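Local atomic coordinates of histidine acid phosphatase (Hafnia alvei, PDB entry 4ARU), a protein that belongs to branch 2 of the histidine phosphatase superfamily and combines a mixed beta-sheet, flanked by helices, with additional helical parts. Residues S261-A267 with A311-M316; P125-V130 with H269-L274; I49-G53 with H228-M232; R52-L56 with Q361-Q365; H280-S284 with V337-W341. All blocks are in the same frame, centred on the assembly; numbering follows the deposited sequence. Where two conformers were deposited one is given.

Contact 1 (S261-A267 with A311-M316); sequences SRTPYIA and ANISGM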
# COMPACT_ATOMS: atom_id res chain seq x y z
N SER A 261 -8.95 1.36 -6.46
CA SER A 261 -7.56 1.73 -6.63
C SER A 261 -6.80 1.00 -7.74
O SER A 261 -5.87 1.60 -8.32
CB SER A 261 -6.81 1.58 -5.31
OG SER A 261 -7.32 2.54 -4.37
N ARG A 262 -7.15 -0.23 -8.07
CA ARG A 262 -6.46 -0.93 -9.15
C ARG A 262 -7.02 -0.71 -10.52
O ARG A 262 -6.32 -0.76 -11.50
CB ARG A 262 -6.36 -2.45 -8.90
CG ARG A 262 -5.63 -2.82 -7.63
CD ARG A 262 -5.29 -4.32 -7.54
NE ARG A 262 -4.35 -4.66 -8.59
CZ ARG A 262 -4.64 -5.22 -9.76
NH1 ARG A 262 -5.86 -5.55 -10.11
NH2 ARG A 262 -3.69 -5.37 -10.67
N THR A 263 -8.31 -0.46 -10.60
CA THR A 263 -8.95 -0.11 -11.88
C THR A 263 -8.08 0.82 -12.73
O THR A 263 -7.78 1.90 -12.24
CB THR A 263 -10.28 0.61 -11.61
OG1 THR A 263 -11.18 -0.31 -11.00
CG2 THR A 263 -10.91 1.20 -12.90
N PRO A 264 -7.65 0.42 -13.93
CA PRO A 264 -6.59 1.19 -14.61
C PRO A 264 -6.90 2.70 -14.79
O PRO A 264 -6.04 3.52 -14.57
CB PRO A 264 -6.40 0.46 -15.92
CG PRO A 264 -6.61 -0.97 -15.49
CD PRO A 264 -7.80 -0.92 -14.56
N TYR A 265 -8.12 3.04 -15.16
CA TYR A 265 -8.45 4.47 -15.35
C TYR A 265 -8.18 5.27 -14.10
O TYR A 265 -7.64 6.38 -14.12
CB TYR A 265 -9.90 4.60 -15.80
CG TYR A 265 -10.32 6.02 -16.11
CD1 TYR A 265 -9.94 6.64 -17.29
CD2 TYR A 265 -11.04 6.75 -15.21
CE1 TYR A 265 -10.33 7.94 -17.55
CE2 TYR A 265 -11.42 8.04 -15.46
CZ TYR A 265 -11.04 8.63 -16.64
OH TYR A 265 -11.41 9.93 -16.88
N ILE A 266 -8.58 4.74 -12.97
CA ILE A 266 -8.38 5.44 -11.71
C ILE A 266 -6.89 5.38 -11.36
O ILE A 266 -6.29 6.40 -10.94
CB ILE A 266 -9.21 4.78 -10.57
CG1 ILE A 266 -10.69 4.95 -10.86
CG2 ILE A 266 -8.83 5.37 -9.23
CD1 ILE A 266 -11.61 4.31 -9.84
N ALA A 267 -6.30 4.19 -11.45
CA ALA A 267 -4.93 3.97 -11.03
C ALA A 267 -3.97 4.92 -11.81
O ALA A 267 -3.08 5.47 -11.19
CB ALA A 267 -4.55 2.55 -11.33
N ALA A 311 -1.66 0.06 -4.51
CA ALA A 311 -2.71 -0.53 -5.38
C ALA A 311 -2.74 0.17 -6.72
O ALA A 311 -2.89 -0.49 -7.77
CB ALA A 311 -4.06 -0.47 -4.68
N ASN A 312 -2.58 1.49 -6.74
CA ASN A 312 -2.54 2.19 -8.02
C ASN A 312 -1.40 1.69 -8.91
O ASN A 312 -1.57 1.44 -10.09
CB ASN A 312 -2.33 3.69 -7.84
CG ASN A 312 -3.47 4.43 -7.14
OD1 ASN A 312 -3.21 5.52 -6.57
ND2 ASN A 312 -4.70 3.96 -7.21
N ILE A 313 -0.22 1.56 -8.33
CA ILE A 313 0.97 1.12 -9.09
C ILE A 313 0.74 -0.30 -9.57
O ILE A 313 1.07 -0.61 -10.71
CB ILE A 313 2.24 1.25 -8.23
CG1 ILE A 313 2.52 2.73 -7.96
CG2 ILE A 313 3.41 0.50 -8.86
CD1 ILE A 313 2.85 3.53 -9.16
N SER A 314 0.16 -1.13 -8.72
CA SER A 314 -0.15 -2.50 -9.15
C SER A 314 -1.11 -2.51 -10.33
O SER A 314 -0.92 -3.28 -11.25
CB SER A 314 -0.61 -3.30 -7.95
OG SER A 314 -1.93 -3.15 -7.71
N GLY A 315 -2.13 -1.67 -10.34
CA GLY A 315 -3.05 -1.62 -11.45
C GLY A 315 -2.41 -1.13 -12.73
O GLY A 315 -2.67 -1.67 -13.82
N MET A 316 -1.55 -0.11 -12.63
CA MET A 316 -0.86 0.43 -13.80
C MET A 316 0.05 -0.60 -14.46
O MET A 316 0.11 -0.65 -15.69
CB MET A 316 -0.04 1.67 -13.46
CG MET A 316 -0.88 2.83 -13.02
SD MET A 316 0.11 4.29 -12.63
CE MET A 316 0.46 4.88 -14.23
O HOH W 1 -7.03 5.18 -5.67

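Contact 2 (P125-V130 with H269-L274); sequences PLFHPV and HNGTPL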
# COMPACT_ATOMS: atom_id res chain seq x y z
N PRO A 125 1.36 16.42 -4.52
CA PRO A 125 0.90 15.86 -5.80
C PRO A 125 1.59 14.59 -6.24
O PRO A 125 1.09 13.88 -7.14
CB PRO A 125 1.18 16.97 -6.77
CG PRO A 125 2.43 17.59 -6.23
CD PRO A 125 2.10 17.67 -4.76
N LEU A 126 2.70 14.22 -5.61
CA LEU A 126 3.31 12.94 -5.92
C LEU A 126 2.42 11.80 -5.44
O LEU A 126 2.33 10.77 -6.12
CB LEU A 126 4.65 12.78 -5.22
CG LEU A 126 5.42 11.51 -5.51
CD1 LEU A 126 5.81 11.35 -6.97
CD2 LEU A 126 6.66 11.48 -4.65
N PHE A 127 1.76 11.99 -4.30
CA PHE A 127 0.92 10.97 -3.71
C PHE A 127 -0.55 11.11 -4.09
O PHE A 127 -1.25 10.06 -4.15
CB PHE A 127 1.02 10.98 -2.18
CG PHE A 127 2.41 10.60 -1.68
CD1 PHE A 127 2.77 9.27 -1.53
CD2 PHE A 127 3.34 11.57 -1.36
CE1 PHE A 127 4.03 8.92 -1.13
CE2 PHE A 127 4.61 11.24 -0.91
CZ PHE A 127 4.94 9.90 -0.78
N HIS A 128 -1.01 12.34 -4.27
CA HIS A 128 -2.41 12.66 -4.48
C HIS A 128 -2.57 13.73 -5.56
O HIS A 128 -2.97 14.89 -5.30
CB HIS A 128 -3.09 13.09 -3.19
CG HIS A 128 -3.12 12.03 -2.16
ND1 HIS A 128 -2.23 12.00 -1.10
CD2 HIS A 128 -3.86 10.91 -2.06
CE1 HIS A 128 -2.48 10.94 -0.36
NE2 HIS A 128 -3.46 10.26 -0.91
N PRO A 129 -2.23 13.37 -6.83
CA PRO A 129 -2.26 14.35 -7.90
C PRO A 129 -3.66 14.88 -8.19
O PRO A 129 -3.84 16.04 -8.58
CB PRO A 129 -1.70 13.59 -9.11
CG PRO A 129 -1.79 12.17 -8.75
CD PRO A 129 -1.67 12.06 -7.28
N VAL A 130 -4.66 14.03 -8.02
CA VAL A 130 -6.04 14.46 -8.28
C VAL A 130 -6.49 15.49 -7.20
O VAL A 130 -6.97 16.60 -7.52
CB VAL A 130 -6.98 13.24 -8.35
CG1 VAL A 130 -8.43 13.66 -8.41
CG2 VAL A 130 -6.64 12.42 -9.59
N HIS A 269 -4.61 7.88 -13.06
CA HIS A 269 -4.80 9.28 -12.68
C HIS A 269 -4.17 9.54 -11.33
O HIS A 269 -3.70 10.66 -11.09
CB HIS A 269 -6.27 9.69 -12.70
CG HIS A 269 -6.80 9.99 -14.06
ND1 HIS A 269 -7.24 9.01 -14.93
CD2 HIS A 269 -6.94 11.16 -14.72
CE1 HIS A 269 -7.59 9.56 -16.07
NE2 HIS A 269 -7.47 10.87 -15.95
N ASN A 270 -4.18 8.56 -10.43
CA ASN A 270 -3.65 8.75 -9.08
C ASN A 270 -2.20 8.34 -8.96
O ASN A 270 -1.51 8.80 -8.04
CB ASN A 270 -4.51 8.01 -8.07
CG ASN A 270 -5.89 8.62 -7.91
OD1 ASN A 270 -6.04 9.67 -7.32
ND2 ASN A 270 -6.92 7.96 -8.43
N GLY A 271 -1.74 7.50 -9.90
CA GLY A 271 -0.45 6.85 -9.82
C GLY A 271 0.63 7.31 -10.77
O GLY A 271 1.77 6.85 -10.65
N THR A 272 0.30 8.15 -11.71
CA THR A 272 1.27 8.57 -12.74
C THR A 272 2.52 9.20 -12.11
O THR A 272 3.63 8.79 -12.45
CB THR A 272 0.61 9.39 -13.87
OG1 THR A 272 -0.09 8.46 -14.71
CG2 THR A 272 1.60 10.06 -14.68
N PRO A 273 2.37 10.19 -11.22
CA PRO A 273 3.59 10.75 -10.66
C PRO A 273 4.48 9.74 -9.99
O PRO A 273 5.72 9.78 -10.17
CB PRO A 273 3.06 11.82 -9.68
CG PRO A 273 1.82 12.31 -10.41
CD PRO A 273 1.18 11.02 -10.92
N LEU A 274 3.92 8.84 -9.23
CA LEU A 274 4.74 7.87 -8.55
C LEU A 274 5.40 6.92 -9.51
O LEU A 274 6.59 6.57 -9.36
CB LEU A 274 3.95 7.11 -7.47
CG LEU A 274 3.83 7.72 -6.08
CD1 LEU A 274 2.80 6.97 -5.26
CD2 LEU A 274 5.20 7.69 -5.41
O HOH W 2 1.29 9.20 -8.03
O HOH W 3 -3.71 9.10 -4.81

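Contact 3 (I49-G53 with H228-M232); sequences ITPRG and HAQGM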
# COMPACT_ATOMS: atom_id res chain seq x y z
N ILE A 49 0.12 7.10 13.26
CA ILE A 49 0.85 5.87 13.51
C ILE A 49 1.04 5.74 15.01
O ILE A 49 1.17 6.73 15.73
CB ILE A 49 2.22 5.88 12.81
CG1 ILE A 49 2.88 4.49 12.82
CG2 ILE A 49 3.15 6.89 13.42
CD1 ILE A 49 4.07 4.41 11.87
N THR A 50 0.97 4.53 15.54
CA THR A 50 1.23 4.29 16.98
C THR A 50 2.70 4.01 17.23
O THR A 50 3.46 3.65 16.29
CB THR A 50 0.46 3.04 17.52
OG1 THR A 50 0.93 1.86 16.82
CG2 THR A 50 -1.03 3.20 17.27
N PRO A 51 3.13 4.14 18.49
CA PRO A 51 4.53 3.80 18.78
C PRO A 51 4.87 2.34 18.39
O PRO A 51 5.96 2.04 17.89
CB PRO A 51 4.68 4.12 20.24
CG PRO A 51 3.66 5.20 20.49
CD PRO A 51 2.51 4.92 19.57
N ARG A 52 3.90 1.45 18.57
CA ARG A 52 4.12 0.08 18.13
C ARG A 52 4.27 0.02 16.61
O ARG A 52 5.08 -0.73 16.12
CB ARG A 52 2.98 -0.83 18.62
CG ARG A 52 3.01 -2.22 18.05
CD ARG A 52 2.24 -3.12 18.94
NE ARG A 52 1.96 -4.39 18.29
CZ ARG A 52 1.88 -5.56 18.88
NH1 ARG A 52 2.12 -5.72 20.17
NH2 ARG A 52 1.57 -6.59 18.12
N GLY A 53 3.45 0.76 15.86
CA GLY A 53 3.57 0.85 14.43
C GLY A 53 4.97 1.30 14.02
O GLY A 53 5.58 0.80 13.06
N HIS A 228 -5.32 -6.07 15.53
CA HIS A 228 -4.51 -7.25 15.71
C HIS A 228 -3.01 -6.98 15.60
O HIS A 228 -2.20 -7.42 16.41
CB HIS A 228 -4.95 -8.32 14.71
CG HIS A 228 -4.33 -9.67 14.94
ND1 HIS A 228 -4.81 -10.56 15.88
CD2 HIS A 228 -3.28 -10.27 14.33
CE1 HIS A 228 -4.08 -11.68 15.80
NE2 HIS A 228 -3.13 -11.51 14.91
N ALA A 229 -2.68 -6.18 14.59
CA ALA A 229 -1.29 -5.79 14.38
C ALA A 229 -0.75 -4.88 15.49
O ALA A 229 0.45 -4.90 15.78
CB ALA A 229 -1.19 -5.07 13.07
N GLN A 230 -1.65 -4.16 16.16
CA GLN A 230 -1.37 -3.29 17.29
C GLN A 230 -1.26 -4.07 18.60
O GLN A 230 -0.87 -3.54 19.66
CB GLN A 230 -2.47 -2.22 17.35
CG GLN A 230 -2.40 -1.27 18.53
CD GLN A 230 -1.15 -0.41 18.55
OE1 GLN A 230 -0.46 -0.29 17.56
NE2 GLN A 230 -0.88 0.21 19.69
N GLY A 231 -1.64 -5.35 18.55
CA GLY A 231 -1.64 -6.15 19.74
C GLY A 231 -2.67 -5.79 20.77
O GLY A 231 -2.52 -6.08 21.98
N MET A 232 -3.81 -5.27 20.32
CA MET A 232 -4.89 -4.99 21.26
C MET A 232 -5.37 -6.28 21.89
O MET A 232 -5.35 -7.34 21.24
CB MET A 232 -6.03 -4.33 20.56
CG MET A 232 -5.62 -3.02 20.00
SD MET A 232 -7.06 -2.06 19.73
CE MET A 232 -6.27 -0.46 19.72

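Contact 4 (R52-L56 with Q361-Q365); sequences RGEHL and QLHDQ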
# COMPACT_ATOMS: atom_id res chain seq x y z
N ARG A 52 3.90 1.45 18.57
CA ARG A 52 4.12 0.08 18.13
C ARG A 52 4.27 0.02 16.61
O ARG A 52 5.08 -0.73 16.12
CB ARG A 52 2.98 -0.83 18.62
CG ARG A 52 3.01 -2.22 18.05
CD ARG A 52 2.24 -3.12 18.94
NE ARG A 52 1.96 -4.39 18.29
CZ ARG A 52 1.88 -5.56 18.88
NH1 ARG A 52 2.12 -5.72 20.17
NH2 ARG A 52 1.57 -6.59 18.12
N GLY A 53 3.45 0.76 15.86
CA GLY A 53 3.57 0.85 14.43
C GLY A 53 4.97 1.30 14.02
O GLY A 53 5.58 0.80 13.06
N GLU A 54 5.47 2.32 14.72
CA GLU A 54 6.82 2.77 14.45
C GLU A 54 7.84 1.70 14.68
O GLU A 54 8.77 1.48 13.88
CB GLU A 54 7.13 4.01 15.30
CG GLU A 54 6.34 5.24 14.90
CD GLU A 54 6.50 6.37 15.92
OE1 GLU A 54 5.87 6.35 16.99
OE2 GLU A 54 7.29 7.31 15.66
N HIS A 55 7.71 0.99 15.79
CA HIS A 55 8.62 -0.13 16.12
C HIS A 55 8.60 -1.18 15.00
O HIS A 55 9.62 -1.65 14.54
CB HIS A 55 8.27 -0.72 17.46
CG HIS A 55 9.08 -1.93 17.79
ND1 HIS A 55 10.46 -1.91 17.92
CD2 HIS A 55 8.71 -3.22 17.93
CE1 HIS A 55 10.89 -3.14 18.17
NE2 HIS A 55 9.85 -3.95 18.20
N LEU A 56 7.40 -1.52 14.58
CA LEU A 56 7.23 -2.51 13.52
C LEU A 56 7.87 -2.07 12.22
O LEU A 56 8.43 -2.91 11.52
CB LEU A 56 5.74 -2.89 13.37
CG LEU A 56 5.13 -3.73 14.50
CD1 LEU A 56 3.63 -3.72 14.41
CD2 LEU A 56 5.65 -5.16 14.46
N GLN A 361 3.75 -11.95 12.26
CA GLN A 361 4.93 -11.14 12.50
C GLN A 361 4.56 -9.79 13.06
O GLN A 361 5.31 -9.23 13.90
CB GLN A 361 5.75 -10.98 11.24
CG GLN A 361 6.54 -12.25 10.92
CD GLN A 361 7.21 -12.22 9.55
OE1 GLN A 361 6.72 -11.64 8.60
NE2 GLN A 361 8.38 -12.89 9.44
N LEU A 362 3.45 -9.23 12.60
CA LEU A 362 2.95 -7.99 13.14
C LEU A 362 2.47 -8.20 14.59
O LEU A 362 2.83 -7.46 15.51
CB LEU A 362 1.79 -7.42 12.30
CG LEU A 362 2.16 -6.97 10.91
CD1 LEU A 362 0.88 -6.73 10.08
CD2 LEU A 362 3.06 -5.74 10.84
N HIS A 363 1.61 -9.19 14.79
CA HIS A 363 1.01 -9.41 16.09
C HIS A 363 2.03 -9.75 17.19
O HIS A 363 1.90 -9.30 18.32
CB HIS A 363 0.00 -10.55 15.98
CG HIS A 363 -0.81 -10.79 17.21
ND1 HIS A 363 -1.74 -9.90 17.72
CD2 HIS A 363 -0.88 -11.88 18.00
CE1 HIS A 363 -2.30 -10.41 18.79
NE2 HIS A 363 -1.79 -11.61 19.00
N ASP A 364 3.05 -10.52 16.80
CA ASP A 364 4.09 -10.93 17.70
C ASP A 364 5.30 -9.96 17.75
O ASP A 364 6.24 -10.20 18.51
CB ASP A 364 4.57 -12.33 17.30
CG ASP A 364 3.51 -13.41 17.51
OD1 ASP A 364 2.57 -13.22 18.29
OD2 ASP A 364 3.67 -14.51 16.91
N GLN A 365 5.30 -8.97 16.87
CA GLN A 365 6.45 -8.04 16.74
C GLN A 365 7.76 -8.82 16.54
O GLN A 365 8.78 -8.61 17.23
CB GLN A 365 6.57 -7.11 17.92
CG GLN A 365 5.31 -6.35 18.24
CD GLN A 365 5.53 -5.32 19.30
OE1 GLN A 365 5.82 -4.15 19.00
NE2 GLN A 365 5.47 -5.75 20.57
O HOH W 4 1.63 -8.12 21.38
O HOH W 5 10.09 -6.71 18.65

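Contact 5 (H280-S284 with V337-W341); sequences HALGS and VFERW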
# COMPACT_ATOMS: atom_id res chain seq x y z
N HIS A 280 12.06 6.62 -13.31
CA HIS A 280 13.19 7.50 -13.41
C HIS A 280 14.32 7.10 -12.44
O HIS A 280 15.50 7.04 -12.81
CB HIS A 280 12.75 8.94 -13.15
CG HIS A 280 13.87 9.90 -13.22
ND1 HIS A 280 14.61 10.26 -12.12
CD2 HIS A 280 14.44 10.53 -14.27
CE1 HIS A 280 15.58 11.08 -12.48
NE2 HIS A 280 15.49 11.28 -13.78
N ALA A 281 13.93 6.75 -11.22
CA ALA A 281 14.91 6.38 -10.17
C ALA A 281 15.61 5.08 -10.54
O ALA A 281 16.76 4.86 -10.15
CB ALA A 281 14.28 6.25 -8.84
N LEU A 282 14.94 4.22 -11.32
CA LEU A 282 15.51 2.94 -11.75
C LEU A 282 16.38 3.06 -12.98
O LEU A 282 17.04 2.09 -13.37
CB LEU A 282 14.40 1.92 -11.98
CG LEU A 282 13.60 1.49 -10.77
CD1 LEU A 282 12.30 0.79 -11.16
CD2 LEU A 282 14.41 0.57 -9.89
N GLY A 283 16.33 4.23 -13.61
CA GLY A 283 17.18 4.52 -14.76
C GLY A 283 16.47 4.77 -16.09
O GLY A 283 17.14 4.95 -17.10
N SER A 284 15.13 4.83 -16.11
CA SER A 284 14.41 5.15 -17.33
C SER A 284 14.73 6.55 -17.77
O SER A 284 14.81 7.46 -16.93
CB SER A 284 12.90 5.02 -17.17
OG SER A 284 12.53 3.76 -16.66
N VAL A 337 9.08 -3.34 -3.66
CA VAL A 337 10.51 -3.13 -3.72
C VAL A 337 10.92 -3.38 -5.15
O VAL A 337 10.92 -4.52 -5.63
CB VAL A 337 11.27 -4.05 -2.76
CG1 VAL A 337 12.76 -3.80 -2.86
CG2 VAL A 337 10.75 -3.88 -1.31
N PHE A 338 11.32 -2.32 -5.80
CA PHE A 338 11.81 -2.34 -7.18
C PHE A 338 13.32 -2.32 -7.17
O PHE A 338 13.93 -1.42 -6.59
CB PHE A 338 11.33 -1.13 -7.98
CG PHE A 338 9.86 -1.05 -8.15
CD1 PHE A 338 9.03 -0.51 -7.18
CD2 PHE A 338 9.31 -1.34 -9.41
CE1 PHE A 338 7.69 -0.44 -7.38
CE2 PHE A 338 7.94 -1.20 -9.63
CZ PHE A 338 7.13 -0.78 -8.58
N GLU A 339 13.96 -3.31 -7.80
CA GLU A 339 15.41 -3.49 -7.78
C GLU A 339 15.93 -3.35 -9.17
O GLU A 339 15.47 -4.03 -10.09
CB GLU A 339 15.77 -4.86 -7.24
CG GLU A 339 15.37 -5.02 -5.79
CD GLU A 339 15.73 -6.34 -5.14
OE1 GLU A 339 16.07 -7.32 -5.83
OE2 GLU A 339 15.65 -6.38 -3.89
N ARG A 340 16.95 -2.52 -9.31
CA ARG A 340 17.70 -2.38 -10.57
C ARG A 340 18.92 -3.24 -10.48
O ARG A 340 19.82 -2.97 -9.70
CB ARG A 340 18.11 -0.92 -10.85
CG ARG A 340 19.03 -0.75 -12.04
CD ARG A 340 19.73 0.60 -12.05
NE ARG A 340 20.78 0.69 -13.02
CZ ARG A 340 20.66 1.07 -14.31
NH1 ARG A 340 19.53 1.53 -14.81
NH2 ARG A 340 21.72 1.04 -15.10
N TRP A 341 18.93 -4.31 -11.29
CA TRP A 341 20.03 -5.27 -11.36
C TRP A 341 20.73 -5.09 -12.69
O TRP A 341 20.08 -4.76 -13.69
CB TRP A 341 19.46 -6.69 -11.31
CG TRP A 341 18.97 -7.08 -10.00
CD1 TRP A 341 17.70 -6.94 -9.49
CD2 TRP A 341 19.74 -7.72 -8.98
NE1 TRP A 341 17.65 -7.46 -8.22
CE2 TRP A 341 18.89 -7.93 -7.88
CE3 TRP A 341 21.08 -8.14 -8.90
CZ2 TRP A 341 19.34 -8.52 -6.70
CZ3 TRP A 341 21.52 -8.73 -7.72
CH2 TRP A 341 20.64 -8.92 -6.65
O HOH W 6 19.57 3.06 -17.23

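Contact 1 (S261-A267 with A311-M316)
Ser261 and Ala311 meet through their CB atoms, 3.5 Å apart, tighter than usual van der Waals contact. Beside them the amide of Asn312 reaches across, and its ND2 donates to Ser261 O at 2.9 Å. The oxygen lies in the amide plane and is met on a lone pair in its own carbonyl plane. The backbones come closest at Arg262 with Gly315 and at Ala267 with Asn312: Gly315 CA lies 3.4 Å from Arg262 O in a CA-H...O contact, while Ala267 CB rests on Asn312 O at 3.4 Å. Arg262 makes the more polar part. Bent at chi3 (66°), it turns its guanidinium edge to Ser314, with NE donating to OG at 3.0 Å; that hydroxyl in turn donates to Ala311 O. Asp258 forms a salt bridge with Arg262 NH1. The packing is looser at the exposed Pro264, which comes no closer than 4.3 Å, from its CG to Gly315 O, and at the border where a water joins Ser261 OG to Asn312 ND2. The contact thus sets the junction between helices 243-262 and 264-282 against helix 307-317, with helix 139-150 beyond Pro264 and Tyr265, and with Ile313 packing on Leu336 and Phe338 of strand 335-342.

Contact 2 (P125-V130 with H269-L274)
Pro129 lays its ring against the helical turn of His269 and Asn270, with CG 3.4 Å from His269 O and CD equally near Asn270 O. His269 O is buried here and has no hydrogen-bond partner in the model; Pro129 CG and Val130 CG2 lie against it. The same proline meets a second one, Pro129 CG lying 3.9 Å from Pro273 CD. Leu126 and Leu274 cross at about a right angle, Leu126 CG against Leu274 CD2 at 3.8 Å. With CG of Leu126 anti to the backbone N (chi1 -178°), its CD1 branch runs on over Pro273 CB and the carbonyl of that residue. Val130 adds its CG2 methyl, which faces the Asn270 side-chain oxygen OD1 at 3.6 Å.

Two waters mediate the polar part. One molecule donates to Leu126 O and Asn270 O and accepts from Leu274 N, at 2.9 Å from that nitrogen. The helix is kinked here, where the N atoms of Pro273 and Leu274 lack bonds to the preceding turn, and the water supplies a partner to the latter. A second water donates to Phe127 O and, weakly, to Asn270 OD1.

Further out, Asn270 ND2 is held by Ile266 O one turn earlier, which fixes the amide, and Asn309 ND2 donates to Phe127 O. The loop between strand 115-116 and helix 139-150 is thereby laid along helix 264-282; Leu274 reaches on to helix 307-317, and together with Phe127 it packs on Ile303 of strand 300-305 in the central sheet.

Contact 3 (I49-G53 with H228-M232)
Ala229 O is gripped by two nitrogens of Arg52, NE at 3.0 Å and NH2 at 3.1 Å, a side-on hold on a single oxygen. Both approach from the same face of the carbonyl: NE is tilted 21° from its plane, whereas NH2 stands well above it. Neither bond is straight, as expected when one acceptor serves two adjacent N-H groups. The arginine chain runs extended from CG to NE, its CG anti to the backbone N (chi1 172°), and this carries the guanidinium from helix 51-70 to the end of helix 213-229. One guanidinium face is overlaid by the peptide linking Gln230 to Gly231, with Gln230 C 3.2 Å above the plane and displaced toward the rim.

Gln230 returns the reach. Its chain bends at chi2 (63°) and brings the amide obliquely across the arginine chain, to Thr50, with OE1 3.6 Å from Arg52 CB. There Thr50 OG1 donates to Gln230 OE1 at 2.7 Å. The same hydroxyl oxygen accepts from Gly53 N at 2.9 Å as the N-cap of helix 51-70, so the hydroxyl both donates and accepts.

In the other segment, Gly231 ends helix 213-229 in a Schellman motif. Arg52 NH2 has a further partner in His363 O, and the His363 ring stacks on His228. Positive charge brought to carbonyls at a helix C-terminus would be expected to offset the partial negative charge there, while Thr50, the N-cap of helix 51-70, ties that helix start to Gln230, next to the gripped carbonyl.

Contact 4 (R52-L56 with Q361-Q365)
Helix 51-70 passes the C-terminal end of helix 359-363 with Leu56 and Gln365 as the nearest pair, their CA atoms 6.4 Å apart, and Gln365 takes positive phi in the Schellman motif that closes the shorter helix. From that residue a side chain extended beyond CG lies over the guanidinium of Arg52. The amide and guanidinium planes are 11° apart and stacked, with Gln365 CG 3.6 Å above the guanidinium centre. At the guanidinium edge, Arg52 NH2 donates to His363 O at 2.7 Å, although it stands above that carbonyl plane rather than on a lone pair; a weak bond goes to Leu362 O. A water accepts from Arg52 NH1 and donates to His363 O, closing a small polar circuit.

The far end of the amide meets His55. Gln365 OE1 lies near the imidazole plane, 3.2 Å from His55 CD2, with ring and amide almost perpendicular (81°). On the exposed side another water links His55 NE2 to Gln365 O.

Next to these polar contacts lies an apolar one: Leu56 and Leu362 cross at about a right angle, CD1 of the former 4.1 Å from CD2 of the latter, while Leu56 CD2 rests on Gln365 CA at 3.8 Å. His363 ND1 bonds to His228 O, so the end of helix 359-363 contacts both helix 51-70 and the end of helix 213-229.

Contact 5 (H280-S284 with V337-W341)
The Arg340 guanidinium turns an edge to Leu282 O, which lies 6° out of its plane, and NH1 donates to that oxygen at 2.9 Å along a nearly straight path (167°). At the same end of the group Gly283 CA approaches NH1 obliquely, 3.8 Å away. A water that accepts from Arg340 NH1 also donates to Gly283 O, giving the backbone of this turn a second link to the arginine. The Phe338 ring is met obliquely by Leu282 CD1, 4.1 Å from Phe338 CD2.

The arginine reaches the turn because its chain is extended from CG to NE, with CG anti to the backbone N (chi1 173°). Its NE forms a salt bridge with Glu11, which holds the guanidinium from the strand 9-18 side. The turn itself is a Schellman motif: Gly283, with positive phi, terminates helix 264-282, and the arginine meets a carbonyl at the helix C-terminus, where its positive charge would be expected to be favourable. Strand 335-342 belongs to the central mixed sheet of this histidine phosphatase, between strands 9-18 and 348-356, and the helix end packs on that sheet.

Leu282 fills the apolar side of the interface. It crosses Phe338 at about a right angle, CD1 resting 3.8 Å from Phe338 CB, while Leu282 CD2 lies 4.1 Å from Arg340 CB. Phe398 of helix 395-405 touches both Leu282 and Phe338, and Val350 of strand 348-356 also meets the leucine.

The five contacts form two groups. Contacts 1, 2 and 5 share helix 264-282: contacts 1 and 2 touch directly, Asn312 OD1 lying 3.2 Å from Asn270 CB, and contact 1 meets contact 5 where Ile313 CG2 lies 3.9 Å from Phe338 CZ. Contacts 3 and 4 share Arg52 and helix 51-70, with centres about 6 Å apart. The two pairs 1-2 and 3-4 lie on opposite sides of the chain's centre, their contact centres about 28 to 29 Å apart. A bound potassium ion is about 13 Å from the side chains of both Arg262 and Phe338, so neither contact 1 nor contact 5 forms its site, to which Asn380, Ile381, Cys384 and Gln387 belong.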